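Local coordinates for CDC48 domain-containing protein (Pyrococcus horikoshii, PDB 4UZR), which is of unknown function, with ATP binding only tentatively assigned, and forms a hexameric twelve-bladed beta-propeller that carries beta-clam domains, at residues Asp17-Ile22 with Thr64-Val69; Lys47-Gln52 with Pro72-Glu77; Val94-Glu99 with Asn121-Arg126; Glu101-Ile104 with Glu110-Tyr113; Asn127-Ile132 with Leu138-Thr143. One frame throughout, in Å; residues are numbered along the deposited sequence.

How the contacts relate
Contacts 1 and 2 lie in the N-terminal part of the chain, and contacts 3, 4 and 5 in the C-terminal part. Contact 1 packs a helix on a mixed sheet. Contact 2 marks where the chain leaves that sheet. The two touch through Phe18 CE2 and Phe48 CE2, 3.7 Å apart. Contact 2 is the nearer of these to the C-terminal part, with about 6 Å between its nearest atoms and those of contact 4. Contacts 3, 4 and 5 form one cluster, their centres 10 to 12 Å apart. Contacts 4 and 5 are hairpins in two facing sheets, and contact 3 bridges those sheets. Tyr113 CE2 reaches Ile141 CD1 at 3.5 Å.

Contact 1: Asp17-Ile22 with Thr64-Val69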
# COMPACT_ATOMS: atom_id res chain seq x y z
N ASP A 17 40.69 18.86 18.50
CA ASP A 17 41.07 18.75 19.91
C ASP A 17 40.02 19.26 20.90
O ASP A 17 40.33 19.51 22.06
CB ASP A 17 42.41 19.46 20.15
CG ASP A 17 42.37 20.92 19.75
OD1 ASP A 17 41.56 21.28 18.87
OD2 ASP A 17 43.16 21.72 20.31
N PHE A 18 38.78 19.42 20.43
CA PHE A 18 37.68 19.92 21.27
C PHE A 18 37.41 19.03 22.49
O PHE A 18 36.96 19.49 23.54
CB PHE A 18 36.40 20.08 20.45
CG PHE A 18 35.70 18.78 20.14
CD1 PHE A 18 36.16 17.95 19.13
CD2 PHE A 18 34.59 18.39 20.86
CE1 PHE A 18 35.51 16.76 18.85
CE2 PHE A 18 33.94 17.20 20.59
CZ PHE A 18 34.41 16.38 19.58
N VAL A 19 37.70 17.74 22.32
CA VAL A 19 37.48 16.74 23.35
C VAL A 19 38.22 17.10 24.65
O VAL A 19 37.71 16.87 25.74
CB VAL A 19 37.88 15.33 22.85
CG1 VAL A 19 39.24 15.36 22.17
CG2 VAL A 19 37.86 14.31 23.98
N ASP A 20 39.41 17.68 24.52
CA ASP A 20 40.18 18.15 25.67
C ASP A 20 39.42 19.22 26.47
O ASP A 20 39.32 19.14 27.70
CB ASP A 20 41.53 18.69 25.20
CG ASP A 20 42.31 17.67 24.40
OD1 ASP A 20 41.89 16.50 24.38
OD2 ASP A 20 43.35 18.04 23.82
N VAL A 21 38.89 20.21 25.76
CA VAL A 21 38.08 21.26 26.37
C VAL A 21 36.87 20.67 27.08
O VAL A 21 36.55 21.04 28.22
CB VAL A 21 37.61 22.28 25.31
CG1 VAL A 21 36.73 23.35 25.94
CG2 VAL A 21 38.81 22.91 24.61
N ILE A 22 36.20 19.73 26.41
CA ILE A 22 35.06 19.03 27.01
C ILE A 22 35.47 18.34 28.31
O ILE A 22 34.75 18.38 29.31
CB ILE A 22 34.45 18.00 26.04
CG1 ILE A 22 33.81 18.70 24.84
CG2 ILE A 22 33.42 17.14 26.75
CD1 ILE A 22 32.99 17.79 23.97
N THR A 64 38.09 7.99 31.36
CA THR A 64 36.83 7.90 30.64
C THR A 64 37.05 8.01 29.13
O THR A 64 37.60 9.00 28.65
CB THR A 64 35.84 8.98 31.10
OG1 THR A 64 35.53 8.78 32.48
CG2 THR A 64 34.57 8.92 30.27
N LYS A 65 36.61 7.00 28.38
CA LYS A 65 36.75 7.01 26.93
C LYS A 65 35.67 7.88 26.30
O LYS A 65 34.49 7.71 26.59
CB LYS A 65 36.69 5.59 26.37
CG LYS A 65 37.85 4.71 26.81
CD LYS A 65 37.71 3.30 26.28
CE LYS A 65 38.93 2.46 26.64
NZ LYS A 65 38.88 1.10 26.05
N ILE A 66 36.08 8.80 25.43
CA ILE A 66 35.14 9.69 24.76
C ILE A 66 35.14 9.49 23.24
O ILE A 66 36.19 9.52 22.60
CB ILE A 66 35.43 11.17 25.08
CG1 ILE A 66 35.39 11.41 26.59
CG2 ILE A 66 34.43 12.07 24.37
CD1 ILE A 66 35.66 12.84 26.98
N THR A 67 33.95 9.28 22.69
CA THR A 67 33.79 8.99 21.27
C THR A 67 32.87 10.00 20.60
O THR A 67 31.81 10.34 21.14
CB THR A 67 33.23 7.56 21.05
OG1 THR A 67 34.16 6.60 21.55
CG2 THR A 67 32.98 7.29 19.58
N LEU A 68 33.27 10.50 19.44
CA LEU A 68 32.40 11.38 18.66
C LEU A 68 31.47 10.55 17.77
O LEU A 68 31.91 9.70 17.00
CB LEU A 68 33.22 12.35 17.81
CG LEU A 68 32.46 13.20 16.79
CD1 LEU A 68 31.42 14.08 17.46
CD2 LEU A 68 33.43 14.05 15.98
N VAL A 69 30.17 10.81 17.90
CA VAL A 69 29.13 10.11 17.16
C VAL A 69 28.48 11.05 16.16
O VAL A 69 28.26 12.23 16.46
CB VAL A 69 28.09 9.48 18.12
CG1 VAL A 69 26.81 9.11 17.39
CG2 VAL A 69 28.67 8.27 18.83
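Val19 and Ile66 lie alongside each other, their side chains running past in opposite directions. One methyl of Val19 does the touching. Its CG2 is 4.0 Å from Ile66 CD1. The same Val19 CG2 is 4.1 Å from both CB and CG2 of Ile66. It therefore sits against the fork of the isoleucine and not against a single branch tip. Rotation about the first bond of Val19 (chi1 47°) explains this. It puts CG1 between the backbone N and the carbonyl carbon, and CG2 on the far side from the backbone N, facing the strand.

The second pair is looser. Phe18 CZ approaches Leu68 CD1 at 4.3 Å, and the methyl meets the ring at an oblique angle. The contact is wholly apolar and modest in size, with 178 Å² buried over both segments.

On strand 65-69, Ile66 and Leu68 both point toward the helix, while Thr67 between them points away. On the other segment, Phe18 and Val19 lie at the N-terminal end of the helix. That first turn is held by a bond from Ile22 N to Phe18 O, 3.0 Å long. Ile22 extends the apolar side of the helix onto Ile39.

The strand is anchored by backbone bonds to strand 3-8. Thr67 and Leu68 also join an antiparallel ladder with a strand of a second subunit, and Phe18 packs on Leu14 of that subunit. The arrangement is a helix laid on one face of a mixed beta-sheet, within the CDC48 domain 2-like part of the chain, consistent with the beta-clam fold.

Contact 2: Lys47-Gln52 with Pro72-Glu77; sequences KFKVVQ and PVDVLE
Lys49 and Asp74 come together because the lysine chain is extended from CG to CE and bends at its last torsion. CG is opposite the backbone N (chi1 -177°), and the turn of 87° about the CD-CE bond sends NZ off to one side. The methylene CE therefore meets the aspartate, 3.5 Å from Asp74 OD1. The two side chains cross at about a right angle. Lys49 NZ is 4.6 Å from Asp74 OD1, too far for a salt bridge. The attraction is probably a general one between opposite charges. The ammonium has a weak hydrogen bond to Gly34 O instead.

Val51 carries the other half of the contact. Its CG1 lies opposite the backbone N (chi1 178°) and reaches the backbone at Val73, 3.3 Å from Val73 O. Beyond it, Val51 O is 4.5 Å from Val75 CG2.

The chain turns a corner at Val51. Val51 and Gln52 both face Lys5 of strand 3-8, which makes a classic beta bulge. Gln52 OE1 also accepts a hydrogen bond from Lys5 NZ. Segment 72-77 passes this corner on its way out of the mixed sheet, consistent with a link from the beta-clam part to the propeller.

Strand 74-79 does not pair with segment 47-52. Residues Asp74 to Glu77 instead form an antiparallel ladder with a strand of a third subunit, where Val75 packs on Tyr113 of that subunit. Asp74 OD2 is close to Glu110 OE2 of a fourth subunit, and the Asp74 carboxylate also pairs with Arg142 of a neighbouring subunit.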
# COMPACT_ATOMS: atom_id res chain seq x y z
N LYS A 47 26.20 22.91 22.12
CA LYS A 47 25.51 21.91 22.93
C LYS A 47 25.80 20.50 22.43
O LYS A 47 25.81 20.25 21.23
CB LYS A 47 24.00 22.18 22.94
N PHE A 48 26.03 19.59 23.37
CA PHE A 48 26.33 18.20 23.03
C PHE A 48 25.36 17.25 23.72
O PHE A 48 25.15 17.33 24.93
CB PHE A 48 27.76 17.86 23.46
CG PHE A 48 28.82 18.50 22.61
CD1 PHE A 48 29.21 19.82 22.85
CD2 PHE A 48 29.43 17.80 21.59
CE1 PHE A 48 30.19 20.41 22.07
CE2 PHE A 48 30.41 18.39 20.81
CZ PHE A 48 30.79 19.70 21.05
N LYS A 49 24.77 16.35 22.95
CA LYS A 49 23.89 15.34 23.52
C LYS A 49 24.69 14.09 23.85
O LYS A 49 25.51 13.64 23.06
CB LYS A 49 22.75 14.99 22.56
CG LYS A 49 21.74 14.00 23.14
CD LYS A 49 20.42 14.03 22.39
CE LYS A 49 19.43 13.02 22.96
NZ LYS A 49 18.64 13.58 24.10
N VAL A 50 24.46 13.55 25.04
CA VAL A 50 25.10 12.30 25.42
C VAL A 50 24.33 11.15 24.80
O VAL A 50 23.36 10.65 25.38
CB VAL A 50 25.16 12.14 26.95
CG1 VAL A 50 25.94 10.88 27.31
CG2 VAL A 50 25.79 13.36 27.58
N VAL A 51 24.75 10.74 23.61
CA VAL A 51 24.11 9.66 22.87
C VAL A 51 24.08 8.41 23.73
O VAL A 51 23.06 7.71 23.80
CB VAL A 51 24.83 9.37 21.55
CG1 VAL A 51 24.17 8.21 20.82
CG2 VAL A 51 24.85 10.60 20.67
N GLN A 52 25.20 8.12 24.39
CA GLN A 52 25.23 7.00 25.32
C GLN A 52 26.28 7.17 26.41
O GLN A 52 27.38 7.64 26.15
CB GLN A 52 25.43 5.67 24.58
CG GLN A 52 25.27 4.44 25.47
CD GLN A 52 25.48 3.14 24.72
OE1 GLN A 52 26.27 3.07 23.77
NE2 GLN A 52 24.78 2.09 25.14
N PRO A 72 22.20 9.95 14.45
CA PRO A 72 21.25 10.43 15.46
C PRO A 72 20.53 9.32 16.24
O PRO A 72 19.32 9.38 16.39
CB PRO A 72 20.24 11.24 14.65
CG PRO A 72 20.40 10.79 13.22
CD PRO A 72 21.55 9.83 13.13
N VAL A 73 21.28 8.32 16.70
CA VAL A 73 20.72 7.23 17.50
C VAL A 73 20.33 7.66 18.93
O VAL A 73 21.07 8.37 19.60
CB VAL A 73 21.71 6.05 17.56
CG1 VAL A 73 21.39 5.11 18.71
CG2 VAL A 73 21.71 5.30 16.23
N ASP A 74 19.15 7.23 19.37
CA ASP A 74 18.71 7.42 20.76
C ASP A 74 18.46 6.10 21.48
O ASP A 74 17.93 5.16 20.89
CB ASP A 74 17.45 8.28 20.82
CG ASP A 74 17.74 9.77 20.82
OD1 ASP A 74 18.90 10.15 21.10
OD2 ASP A 74 16.81 10.56 20.56
N VAL A 75 18.83 6.05 22.75
CA VAL A 75 18.64 4.85 23.56
C VAL A 75 17.76 5.12 24.76
O VAL A 75 18.11 5.92 25.64
CB VAL A 75 19.99 4.27 24.05
CG1 VAL A 75 19.75 3.06 24.93
CG2 VAL A 75 20.87 3.92 22.86
N LEU A 76 16.61 4.46 24.81
CA LEU A 76 15.64 4.63 25.89
C LEU A 76 15.50 3.33 26.67
O LEU A 76 15.61 2.24 26.11
CB LEU A 76 14.29 5.06 25.33
CG LEU A 76 14.28 6.34 24.48
CD1 LEU A 76 12.91 6.57 23.86
CD2 LEU A 76 14.69 7.53 25.33
N GLU A 77 15.28 3.45 27.98
CA GLU A 77 15.19 2.28 28.85
C GLU A 77 14.02 2.37 29.83
O GLU A 77 13.66 3.45 30.29
CB GLU A 77 16.49 2.07 29.63
CG GLU A 77 17.72 1.86 28.77
CD GLU A 77 18.95 1.54 29.59
OE1 GLU A 77 18.95 1.85 30.80
OE2 GLU A 77 19.91 0.97 29.03

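Contact 3: Val94-Glu99 with Asn121-Arg126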
# COMPACT_ATOMS: atom_id res chain seq x y z
N VAL A 94 3.93 -3.54 23.81
CA VAL A 94 3.13 -4.18 24.85
C VAL A 94 3.97 -5.17 25.65
O VAL A 94 4.59 -6.07 25.08
CB VAL A 94 1.90 -4.91 24.26
CG1 VAL A 94 1.11 -5.60 25.36
CG2 VAL A 94 1.02 -3.93 23.50
N VAL A 95 4.00 -4.99 26.97
CA VAL A 95 4.82 -5.80 27.86
C VAL A 95 3.96 -6.58 28.85
O VAL A 95 3.03 -6.04 29.44
CB VAL A 95 5.81 -4.92 28.66
CG1 VAL A 95 6.68 -5.77 29.58
CG2 VAL A 95 6.66 -4.09 27.72
N ILE A 96 4.28 -7.86 29.02
CA ILE A 96 3.59 -8.71 29.98
C ILE A 96 4.61 -9.26 30.97
O ILE A 96 5.64 -9.80 30.56
CB ILE A 96 2.89 -9.89 29.28
CG1 ILE A 96 2.06 -9.39 28.10
CG2 ILE A 96 2.02 -10.65 30.26
CD1 ILE A 96 1.64 -10.48 27.13
N THR A 97 4.34 -9.12 32.27
CA THR A 97 5.31 -9.54 33.29
C THR A 97 5.00 -10.92 33.86
O THR A 97 4.01 -11.55 33.50
CB THR A 97 5.39 -8.54 34.46
OG1 THR A 97 4.27 -8.72 35.33
CG2 THR A 97 5.43 -7.10 33.94
N GLU A 98 5.86 -11.37 34.78
CA GLU A 98 5.74 -12.68 35.38
C GLU A 98 4.47 -12.82 36.22
O GLU A 98 3.84 -13.87 36.24
CB GLU A 98 6.96 -12.96 36.27
CG GLU A 98 8.29 -13.09 35.53
CD GLU A 98 8.22 -13.95 34.28
OE1 GLU A 98 7.57 -15.01 34.31
OE2 GLU A 98 8.83 -13.55 33.27
N GLU A 99 4.10 -11.74 36.90
CA GLU A 99 2.91 -11.75 37.76
C GLU A 99 1.68 -11.20 37.05
O GLU A 99 0.80 -10.60 37.67
CB GLU A 99 3.16 -10.99 39.06
CG GLU A 99 3.54 -9.53 38.90
CD GLU A 99 3.84 -8.87 40.23
OE1 GLU A 99 3.05 -9.06 41.18
OE2 GLU A 99 4.86 -8.16 40.33
N ASN A 121 -4.95 -15.39 30.22
CA ASN A 121 -4.86 -16.39 29.17
C ASN A 121 -4.03 -15.88 28.00
O ASN A 121 -2.94 -16.39 27.73
CB ASN A 121 -6.26 -16.79 28.70
CG ASN A 121 -6.94 -17.74 29.66
OD1 ASN A 121 -6.30 -18.37 30.50
ND2 ASN A 121 -8.26 -17.86 29.54
N LYS A 122 -4.54 -14.86 27.31
CA LYS A 122 -3.88 -14.35 26.11
C LYS A 122 -3.90 -12.83 26.01
O LYS A 122 -4.73 -12.17 26.64
CB LYS A 122 -4.50 -14.97 24.85
CG LYS A 122 -4.25 -16.46 24.68
CD LYS A 122 -4.87 -16.99 23.39
CE LYS A 122 -4.58 -18.47 23.21
NZ LYS A 122 -5.16 -19.01 21.95
N VAL A 123 -2.98 -12.28 25.23
CA VAL A 123 -2.96 -10.85 24.93
C VAL A 123 -2.79 -10.64 23.42
O VAL A 123 -1.80 -11.08 22.83
CB VAL A 123 -1.85 -10.11 25.70
CG1 VAL A 123 -1.76 -8.66 25.24
CG2 VAL A 123 -2.10 -10.17 27.20
N LEU A 124 -3.76 -9.97 22.81
CA LEU A 124 -3.75 -9.73 21.37
C LEU A 124 -3.53 -8.26 21.07
O LEU A 124 -4.01 -7.39 21.79
CB LEU A 124 -5.08 -10.19 20.76
CG LEU A 124 -5.45 -11.66 20.94
CD1 LEU A 124 -6.82 -11.95 20.33
CD2 LEU A 124 -4.40 -12.56 20.32
N VAL A 125 -2.80 -7.98 19.99
CA VAL A 125 -2.52 -6.60 19.60
C VAL A 125 -2.73 -6.40 18.10
O VAL A 125 -2.23 -7.18 17.29
CB VAL A 125 -1.07 -6.19 19.96
CG1 VAL A 125 -0.81 -4.74 19.57
CG2 VAL A 125 -0.79 -6.40 21.44
N ARG A 126 -3.47 -5.36 17.75
CA ARG A 126 -3.67 -4.97 16.35
C ARG A 126 -3.99 -3.49 16.23
O ARG A 126 -5.03 -3.03 16.72
CB ARG A 126 -4.78 -5.80 15.70
CG ARG A 126 -5.12 -5.33 14.29
CD ARG A 126 -6.21 -6.16 13.65
NE ARG A 126 -5.85 -6.62 12.31
CZ ARG A 126 -6.09 -5.93 11.20
NH1 ARG A 126 -6.70 -4.76 11.26
NH2 ARG A 126 -5.72 -6.42 10.02
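Val94 and Val125 meet tip to tip, with their CG2 methyls 3.7 Å apart. Ile96 meets Val123 in the same way. Ile96 CD1 is 3.8 Å from Val123 CG2 and equally far from Val123 CB. The isoleucine reaches this far because CD1 continues the line of its chain (chi2 164°). A third contact ties the two pairs together: Val94 CG1 is 4.2 Å from Val123 CG1, these side chains meeting at a slant.

The strands run antiparallel, at 173°, but their axes are 9.5 Å apart. That distance is spanned by side chains and not by backbone bonds. Strands 92-97 and 122-126 belong to two sheets that pack face to face, as neighbouring blades of a beta-propeller do.

Further out, Val94 is held by backbone bonding to Ile87, and Val125 also packs on Ile87 and Asp89. Leu120 covers Ile96. At the start of the second strand, Asn121 and Lys122 both face Ile133, a classic beta bulge. On the far side of its strand, Val95 packs on Phe105 and on Leu138 of a third subunit. Leu124 packs on Leu88 of a fifth.

Contact 4: Glu101-Ile104 with Glu110-Tyr113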
# COMPACT_ATOMS: atom_id res chain seq x y z
N GLU A 101 1.17 -8.71 34.87
CA GLU A 101 1.00 -7.27 34.73
C GLU A 101 1.16 -6.92 33.25
O GLU A 101 2.06 -7.42 32.58
CB GLU A 101 2.08 -6.55 35.54
CG GLU A 101 1.60 -5.36 36.35
CD GLU A 101 2.65 -4.90 37.34
OE1 GLU A 101 3.24 -5.77 38.02
OE2 GLU A 101 2.89 -3.68 37.44
N VAL A 102 0.28 -6.06 32.75
CA VAL A 102 0.36 -5.61 31.37
C VAL A 102 0.62 -4.11 31.30
O VAL A 102 -0.11 -3.31 31.88
CB VAL A 102 -0.93 -5.94 30.59
CG1 VAL A 102 -0.83 -5.42 29.16
CG2 VAL A 102 -1.18 -7.44 30.59
N LEU A 103 1.68 -3.74 30.59
CA LEU A 103 2.05 -2.34 30.42
C LEU A 103 2.12 -1.97 28.94
O LEU A 103 2.70 -2.70 28.14
CB LEU A 103 3.39 -2.06 31.09
CG LEU A 103 3.43 -2.25 32.61
CD1 LEU A 103 4.10 -3.57 32.97
CD2 LEU A 103 4.14 -1.09 33.27
N ILE A 104 1.53 -0.83 28.59
CA ILE A 104 1.49 -0.38 27.21
C ILE A 104 2.21 0.95 27.02
O ILE A 104 1.89 1.94 27.70
CB ILE A 104 0.04 -0.26 26.70
CG1 ILE A 104 -0.68 -1.61 26.83
CG2 ILE A 104 0.01 0.22 25.26
CD1 ILE A 104 -2.16 -1.54 26.56
N GLU A 110 6.97 6.11 26.24
CA GLU A 110 6.14 6.79 27.23
C GLU A 110 5.02 5.85 27.64
O GLU A 110 4.37 5.24 26.79
CB GLU A 110 5.56 8.08 26.66
CG GLU A 110 6.29 9.34 27.07
CD GLU A 110 6.00 10.51 26.15
OE1 GLU A 110 5.41 10.30 25.07
OE2 GLU A 110 6.36 11.65 26.51
N GLU A 111 4.80 5.73 28.95
CA GLU A 111 3.81 4.80 29.45
C GLU A 111 2.40 5.28 29.13
O GLU A 111 2.00 6.37 29.52
CB GLU A 111 3.96 4.60 30.96
CG GLU A 111 2.98 3.60 31.54
CD GLU A 111 3.30 3.23 32.97
OE1 GLU A 111 4.48 2.92 33.25
OE2 GLU A 111 2.39 3.25 33.82
N LEU A 112 1.65 4.45 28.40
CA LEU A 112 0.27 4.75 28.07
C LEU A 112 -0.66 4.06 29.06
O LEU A 112 -1.72 4.60 29.40
CB LEU A 112 -0.06 4.29 26.65
CG LEU A 112 0.68 4.95 25.50
CD1 LEU A 112 0.21 4.36 24.18
CD2 LEU A 112 0.46 6.45 25.52
N TYR A 113 -0.27 2.88 29.52
CA TYR A 113 -1.13 2.13 30.42
C TYR A 113 -0.38 1.13 31.31
O TYR A 113 0.65 0.59 30.93
CB TYR A 113 -2.22 1.40 29.62
CG TYR A 113 -3.15 0.53 30.45
CD1 TYR A 113 -4.22 1.08 31.13
CD2 TYR A 113 -2.94 -0.84 30.54
CE1 TYR A 113 -5.07 0.29 31.89
CE2 TYR A 113 -3.78 -1.64 31.30
CZ TYR A 113 -4.85 -1.07 31.96
OH TYR A 113 -5.69 -1.86 32.71
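Ile104 stands opposite both Leu112 and Tyr113 in a classic beta bulge of the hairpin formed by strands 101-106 and 111-116. Its carbonyl oxygen is gripped twice. Tyr113 N donates to Ile104 O at 3.0 Å, in the carbonyl plane and on a lone pair. Leu112 N donates to the same Ile104 O, also in the carbonyl plane. The return bond, from Ile104 N to Tyr113 O, is 2.9 Å long and nearly straight (165°), although the donor is tilted 32° from the carbonyl plane. Leu103 CA also approaches Tyr113 O, at 3.3 Å, as a CH...O contact.

Ile104 and Tyr113 share one face of the sheet. Their CB atoms are 4.0 Å apart. With CG of Tyr113 opposite the backbone N (chi1 177°), the ring extends along strand 101-106. Its CD2 atom lies 4.1 Å from Ile104 CD1 and 4.0 Å from Val102 O, both reached at oblique angles.

Leu103 also comes near Glu111, their side chains meeting at a slant. Leu103 CD2 is 4.0 Å from Glu111 OE1, but this carboxylate is paired with Arg114 through its OE2. Glu111 O accepts a hydrogen bond from Lys11 NZ of a fourth subunit, and Leu112 packs on Pro72 of that subunit.

Strand 111-116 is the last of four antiparallel strands in this sheet. The up-and-down order is that of a beta-propeller blade, here with a bulged final hairpin.

Contact 5: Asn127-Ile132 with Leu138-Thr143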
# COMPACT_ATOMS: atom_id res chain seq x y z
N ASN A 127 -3.09 -2.75 15.59
CA ASN A 127 -3.24 -1.30 15.41
C ASN A 127 -3.33 -0.53 16.73
O ASN A 127 -2.35 -0.43 17.47
CB ASN A 127 -4.44 -0.98 14.51
CG ASN A 127 -4.33 -1.59 13.13
OD1 ASN A 127 -3.22 -1.83 12.63
ND2 ASN A 127 -5.46 -1.85 12.50
N ASP A 128 -4.52 0.01 17.00
CA ASP A 128 -4.74 0.81 18.20
C ASP A 128 -5.36 -0.02 19.33
O ASP A 128 -5.56 0.49 20.43
CB ASP A 128 -5.65 2.00 17.88
CG ASP A 128 -4.97 3.04 17.01
OD1 ASP A 128 -3.72 3.03 16.94
OD2 ASP A 128 -5.68 3.86 16.40
N LEU A 129 -5.65 -1.28 19.05
CA LEU A 129 -6.40 -2.11 19.99
C LEU A 129 -5.52 -3.12 20.72
O LEU A 129 -4.69 -3.79 20.12
CB LEU A 129 -7.55 -2.83 19.27
CG LEU A 129 -8.92 -2.15 19.19
CD1 LEU A 129 -8.80 -0.65 18.93
CD2 LEU A 129 -9.78 -2.81 18.12
N VAL A 130 -5.72 -3.21 22.03
CA VAL A 130 -5.09 -4.25 22.84
C VAL A 130 -6.17 -5.05 23.56
O VAL A 130 -6.93 -4.50 24.36
CB VAL A 130 -4.12 -3.66 23.88
CG1 VAL A 130 -3.52 -4.76 24.73
CG2 VAL A 130 -3.02 -2.86 23.19
N VAL A 131 -6.25 -6.34 23.25
CA VAL A 131 -7.27 -7.20 23.83
C VAL A 131 -6.66 -8.13 24.87
O VAL A 131 -5.68 -8.83 24.60
CB VAL A 131 -7.97 -8.04 22.74
CG1 VAL A 131 -8.90 -9.06 23.37
CG2 VAL A 131 -8.72 -7.14 21.78
N ILE A 132 -7.22 -8.13 26.07
CA ILE A 132 -6.70 -8.96 27.15
C ILE A 132 -7.72 -10.00 27.59
O ILE A 132 -8.84 -9.67 27.97
CB ILE A 132 -6.26 -8.10 28.34
CG1 ILE A 132 -5.13 -7.15 27.91
CG2 ILE A 132 -5.80 -8.97 29.50
CD1 ILE A 132 -4.65 -6.23 28.99
N LEU A 138 -13.26 -10.19 29.45
CA LEU A 138 -12.50 -9.70 28.31
C LEU A 138 -12.27 -8.21 28.49
O LEU A 138 -13.22 -7.46 28.73
CB LEU A 138 -13.27 -9.96 27.01
CG LEU A 138 -12.72 -9.42 25.69
CD1 LEU A 138 -13.03 -10.39 24.57
CD2 LEU A 138 -13.32 -8.05 25.35
N THR A 139 -11.02 -7.78 28.40
CA THR A 139 -10.70 -6.37 28.59
C THR A 139 -10.19 -5.72 27.31
O THR A 139 -9.18 -6.14 26.75
CB THR A 139 -9.65 -6.18 29.70
OG1 THR A 139 -10.13 -6.77 30.91
CG2 THR A 139 -9.38 -4.70 29.93
N LEU A 140 -10.88 -4.68 26.86
CA LEU A 140 -10.45 -3.95 25.67
C LEU A 140 -9.79 -2.62 26.02
O LEU A 140 -10.38 -1.78 26.70
CB LEU A 140 -11.63 -3.70 24.73
CG LEU A 140 -11.34 -2.69 23.62
CD1 LEU A 140 -10.32 -3.24 22.64
CD2 LEU A 140 -12.62 -2.30 22.91
N ILE A 141 -8.56 -2.45 25.55
CA ILE A 141 -7.80 -1.23 25.76
C ILE A 141 -7.60 -0.51 24.43
O ILE A 141 -6.93 -1.03 23.53
CB ILE A 141 -6.44 -1.52 26.39
CG1 ILE A 141 -6.61 -2.09 27.80
CG2 ILE A 141 -5.58 -0.27 26.43
CD1 ILE A 141 -5.34 -2.66 28.38
N ARG A 142 -8.19 0.67 24.31
CA ARG A 142 -8.14 1.43 23.06
C ARG A 142 -7.10 2.56 23.13
O ARG A 142 -7.24 3.49 23.92
CB ARG A 142 -9.52 1.99 22.72
CG ARG A 142 -9.53 3.08 21.67
CD ARG A 142 -10.89 3.21 21.02
NE ARG A 142 -11.96 3.31 22.02
CZ ARG A 142 -12.36 4.45 22.57
NH1 ARG A 142 -11.80 5.60 22.22
NH2 ARG A 142 -13.34 4.45 23.47
N THR A 143 -6.07 2.46 22.29
CA THR A 143 -4.99 3.44 22.25
C THR A 143 -5.34 4.61 21.34
O THR A 143 -5.06 5.77 21.64
CB THR A 143 -3.68 2.79 21.74
OG1 THR A 143 -3.30 1.73 22.62
CG2 THR A 143 -2.56 3.82 21.67
OXT THR A 143 -5.92 4.42 20.27
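Thr143 N donates to Asp128 O at 2.8 Å, the shortest of five backbone bonds that join the two segments. It ties the C-terminal residue to the start of the hairpin. The terminal carboxylate lies beside the aspartate, with Thr143 OXT 3.9 Å from Asp128 OD2. These like charges could raise the proton affinity of one of them, though both residues are exposed.

Val130 and Ile141 form a hydrogen-bonded pair, as do Ile132 and Thr139. Each pair is closed by two bonds of 2.9 Å, for example Ile141 N to Val130 O. The strands are antiparallel at 163°.

Two side-chain contacts run diagonally across the ladder. On the face of Val130 and Ile132, Ile132 CD1 touches Ile141 CD1 at 3.7 Å. Both isoleucines hold CD1 at the end of an extended chain, as with chi2 178° in Ile132. On the opposite face, Leu129 CG is 3.9 Å from Leu140 CD1. Val131 is directly opposed to Leu140, and its CG2 is 4.3 Å from the same Leu140 CD1. Arg142 begins on this face and reaches out to Asp74 of a fifth subunit, with which it forms a salt bridge.

A strand of that subunit pairs with strand 137-142, so the sheet continues across the interface. This fits a propeller blade completed by a neighbouring chain. Strand 129-133 lies between strands 122-126 and 137-142, and Val130 and Ile141 pack on Ile104 of strand 101-106.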